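PDB 4Q5W: protein tudor from Drosophila melanogaster, which acts in germ cell formation and, through methylation-dependent protein binding, may take part in Piwi-interacting RNA metabolism that represses transposable elements. Local coordinates for residues A116-E119 and L124-T127; R155-T158 and R162-K165. One frame throughout, in Å; residues are numbered along the deposited sequence.

Contact 1: residues A116-E119 and L124-T127; sequences AIFE and LTLT
F118 and T125 meet where the short helix 116-120 gives way to helix 122-134, their side chains crossing at about a right angle. The methyl CG2 of T125 comes in obliquely at the phenyl ring and lies 3.6 Å from F118 CD1, with CG a little farther off. The threonine's two branches divide the work. CG2 stands anti to the backbone N (chi1, measured to OG1, is -66°) and reaches the ring, while OG1 is swung beside the nitrogen and faces the backbone of the first helix, 3.5 Å from F118 CA. That hydroxyl also lies 3.7 Å from I117 O, but its hydrogen bond runs instead to the carbonyl O of N121, one turn earlier in the chain, so a polar atom at a buried position has a partner close at hand. A beta-branched residue with one methyl and one hydroxyl suits this place, since it offers carbon to the ring and oxygen to the backbone of the preceding turn. On the other side, F118 carries CG anti to its carbonyl carbon (chi1 -59°), which brings CD1 nearest the methyl. Phenylalanine suits its buried position, where its large apolar side chain also touches T14 and Q171 of helix 166-182; T14 touches T125 as well. I117 O accepts a hydrogen bond from N121 ND2, tying the first helix to the linker. Helices 116-120 and 122-134 thus follow one another with a single residue between them and pack beside helix 166-182, in what is probably the staphylococcal-nuclease-like half of an extended Tudor domain.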
# COMPACT_ATOMS: atom_id res chain seq x y z
N ALA A 116 14.27 12.73 -11.47
CA ALA A 116 15.60 12.19 -11.24
C ALA A 116 16.05 12.35 -9.79
O ALA A 116 16.90 11.60 -9.31
CB ALA A 116 16.61 12.82 -12.20
N ILE A 117 15.49 13.33 -9.09
CA ILE A 117 15.79 13.51 -7.68
C ILE A 117 15.35 12.27 -6.91
O ILE A 117 16.07 11.78 -6.04
CB ILE A 117 15.09 14.77 -7.11
CG1 ILE A 117 15.62 16.02 -7.82
CG2 ILE A 117 15.33 14.87 -5.61
CD1 ILE A 117 14.86 17.30 -7.47
N PHE A 118 14.19 11.74 -7.27
CA PHE A 118 13.68 10.56 -6.59
C PHE A 118 14.52 9.34 -6.92
O PHE A 118 14.73 8.48 -6.06
CB PHE A 118 12.24 10.27 -7.00
CG PHE A 118 11.27 11.38 -6.71
CD1 PHE A 118 11.53 12.34 -5.75
CD2 PHE A 118 10.08 11.46 -7.41
CE1 PHE A 118 10.62 13.36 -5.48
CE2 PHE A 118 9.17 12.47 -7.16
CZ PHE A 118 9.44 13.42 -6.19
N GLU A 119 14.99 9.24 -8.17
CA GLU A 119 15.70 8.04 -8.62
C GLU A 119 17.16 8.00 -8.17
O GLU A 119 17.73 6.92 -7.97
CB GLU A 119 15.64 7.93 -10.15
CG GLU A 119 14.23 7.96 -10.72
CD GLU A 119 13.38 6.79 -10.26
OE1 GLU A 119 13.94 5.74 -9.89
OE2 GLU A 119 12.14 6.93 -10.28
N LEU A 124 16.58 8.29 0.70
CA LEU A 124 16.26 9.59 1.30
C LEU A 124 14.86 10.05 0.88
O LEU A 124 14.11 10.61 1.67
CB LEU A 124 17.31 10.63 0.92
CG LEU A 124 17.05 12.08 1.33
CD1 LEU A 124 16.85 12.21 2.83
CD2 LEU A 124 18.24 12.93 0.89
N THR A 125 14.53 9.83 -0.38
CA THR A 125 13.23 10.22 -0.89
C THR A 125 12.14 9.45 -0.16
O THR A 125 11.14 10.02 0.25
CB THR A 125 13.11 9.98 -2.40
OG1 THR A 125 14.01 10.86 -3.09
CG2 THR A 125 11.67 10.23 -2.89
N LEU A 126 12.34 8.15 0.02
CA LEU A 126 11.29 7.34 0.63
C LEU A 126 11.08 7.62 2.12
O LEU A 126 9.94 7.63 2.60
CB LEU A 126 11.50 5.85 0.35
CG LEU A 126 11.27 5.53 -1.13
CD1 LEU A 126 11.14 4.03 -1.34
CD2 LEU A 126 10.05 6.28 -1.70
N THR A 127 12.16 7.88 2.85
CA THR A 127 12.03 8.21 4.27
C THR A 127 11.39 9.59 4.45
O THR A 127 10.58 9.80 5.36
CB THR A 127 13.38 8.09 5.03
OG1 THR A 127 13.16 8.30 6.43
CG2 THR A 127 14.40 9.10 4.53

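Contact 2: residues R155-T158 and R162-K165; sequences RLTT and RSLK
T158 grips L164 with two hydrogen bonds, one from its backbone and one to its side chain. T158 N donates to L164 O over 3.0 Å, meeting a lone pair in the carbonyl plane, and L164 N returns a bond of 2.9 Å to T158 OG1. The hydroxyl can accept it because chi1 of 61° places OG1 between the backbone N and the carbonyl carbon, turned to the returning chain. The methyl CG2 of T158 meanwhile packs against L164 CB, 3.7 Å away. Next door, T157 CA makes a C-H...O contact of 3.2 Å with the same L164 O, and S163, with positive phi and psi, turns the chain here. R162 crosses T158 at about a right angle, its NH1 3.8 Å from the methyl CG2. A second shell fixes these groups: D160, in the connecting loop, hydrogen-bonds T158 OG1 and forms a salt bridge with R162 NH1, which S135 OG also binds. A threonine suits this place because its hydroxyl serves both L164 and D160 while its methyl packs; a valine here would probably leave L164 N and D160 OD1 without their hydroxyl partner. At the solvent side a water joins T158 O, to which it donates, with S163 OG. K165 pairs with T157 in a single beta bridge and occupies the N-cap position of helix 166-182, its long charged side chain pointing away from the strand. The arrangement is a tight strand-to-helix connection: the chain leaving strand 153-158 of the five-strand sheet doubles back along the strand's end before entering the C-terminal helix, in what is probably the staphylococcal-nuclease-like (OB-fold) part, as in other extended Tudor domains.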
# COMPACT_ATOMS: atom_id res chain seq x y z
N ARG A 155 -1.32 13.50 -9.34
CA ARG A 155 -0.80 14.53 -8.45
C ARG A 155 -1.46 14.37 -7.10
O ARG A 155 -2.68 14.28 -7.02
CB ARG A 155 -1.11 15.92 -8.97
CG ARG A 155 -0.28 16.35 -10.15
CD ARG A 155 -0.53 17.82 -10.43
NE ARG A 155 -0.23 18.13 -11.82
CZ ARG A 155 -1.12 18.01 -12.80
NH1 ARG A 155 -2.35 17.60 -12.53
NH2 ARG A 155 -0.78 18.30 -14.05
N LEU A 156 -0.66 14.35 -6.04
CA LEU A 156 -1.19 14.15 -4.69
C LEU A 156 -1.03 15.41 -3.85
O LEU A 156 0.02 16.04 -3.87
CB LEU A 156 -0.46 13.00 -4.01
CG LEU A 156 -0.43 11.67 -4.77
CD1 LEU A 156 0.50 10.69 -4.07
CD2 LEU A 156 -1.83 11.09 -4.88
N THR A 157 -2.08 15.77 -3.13
CA THR A 157 -2.07 16.92 -2.23
C THR A 157 -2.51 16.44 -0.84
O THR A 157 -3.45 15.66 -0.75
CB THR A 157 -3.06 18.00 -2.75
OG1 THR A 157 -2.78 18.30 -4.12
CG2 THR A 157 -2.96 19.27 -1.94
N THR A 158 -1.85 16.89 0.22
CA THR A 158 -2.28 16.46 1.56
C THR A 158 -3.70 16.94 1.79
O THR A 158 -4.05 18.08 1.48
CB THR A 158 -1.36 16.98 2.68
OG1 THR A 158 -1.37 18.41 2.70
CG2 THR A 158 0.06 16.47 2.48
N ARG A 162 -3.01 22.50 4.88
CA ARG A 162 -1.81 22.91 4.17
C ARG A 162 -1.97 22.78 2.67
O ARG A 162 -1.36 23.53 1.91
CB ARG A 162 -0.60 22.07 4.59
CG ARG A 162 -0.26 22.12 6.06
CD ARG A 162 0.77 21.06 6.39
NE ARG A 162 0.25 19.70 6.22
CZ ARG A 162 1.00 18.60 6.27
NH1 ARG A 162 0.46 17.41 6.11
NH2 ARG A 162 2.31 18.71 6.50
N SER A 163 -2.79 21.82 2.25
CA SER A 163 -2.88 21.44 0.84
C SER A 163 -1.49 21.32 0.24
O SER A 163 -1.19 21.89 -0.81
CB SER A 163 -3.74 22.42 0.04
OG SER A 163 -5.12 22.23 0.32
N LEU A 164 -0.64 20.56 0.91
CA LEU A 164 0.75 20.43 0.50
C LEU A 164 0.88 19.64 -0.80
O LEU A 164 0.34 18.55 -0.92
CB LEU A 164 1.53 19.78 1.63
CG LEU A 164 3.03 19.66 1.44
CD1 LEU A 164 3.70 20.02 2.76
CD2 LEU A 164 3.37 18.24 1.01
N LYS A 165 1.59 20.22 -1.76
CA LYS A 165 1.73 19.62 -3.09
C LYS A 165 2.90 18.65 -3.04
O LYS A 165 4.06 19.06 -3.03
CB LYS A 165 2.00 20.70 -4.14
CG LYS A 165 0.94 21.79 -4.17
CD LYS A 165 1.28 22.89 -5.18
CE LYS A 165 0.07 23.79 -5.43
NZ LYS A 165 0.32 24.87 -6.43
O HOH W 1 -6.16 19.68 0.32

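In the fold
Contact 1 comes first along the chain and is complete before contact 2 begins; their centres lie 18 Å apart and their nearest atoms about 8 Å, without touching. Between them run the rest of helix 122-134 and strand 139-144, which pairs with strand 153-158 in the five-strand mixed sheet. Helix 166-182 links the two: contact 2 leads directly into its start, whereas F118 and I117 of contact 1 lie against Q171, V174 and Q175 farther along it. Contact 1 marks a helix-helix junction, contact 2 a strand-to-helix one. Both lie apart from the four-strand antiparallel sheet of the canonical Tudor core, probably in the staphylococcal-nuclease-like half, and join helix 166-182 to the rest of it.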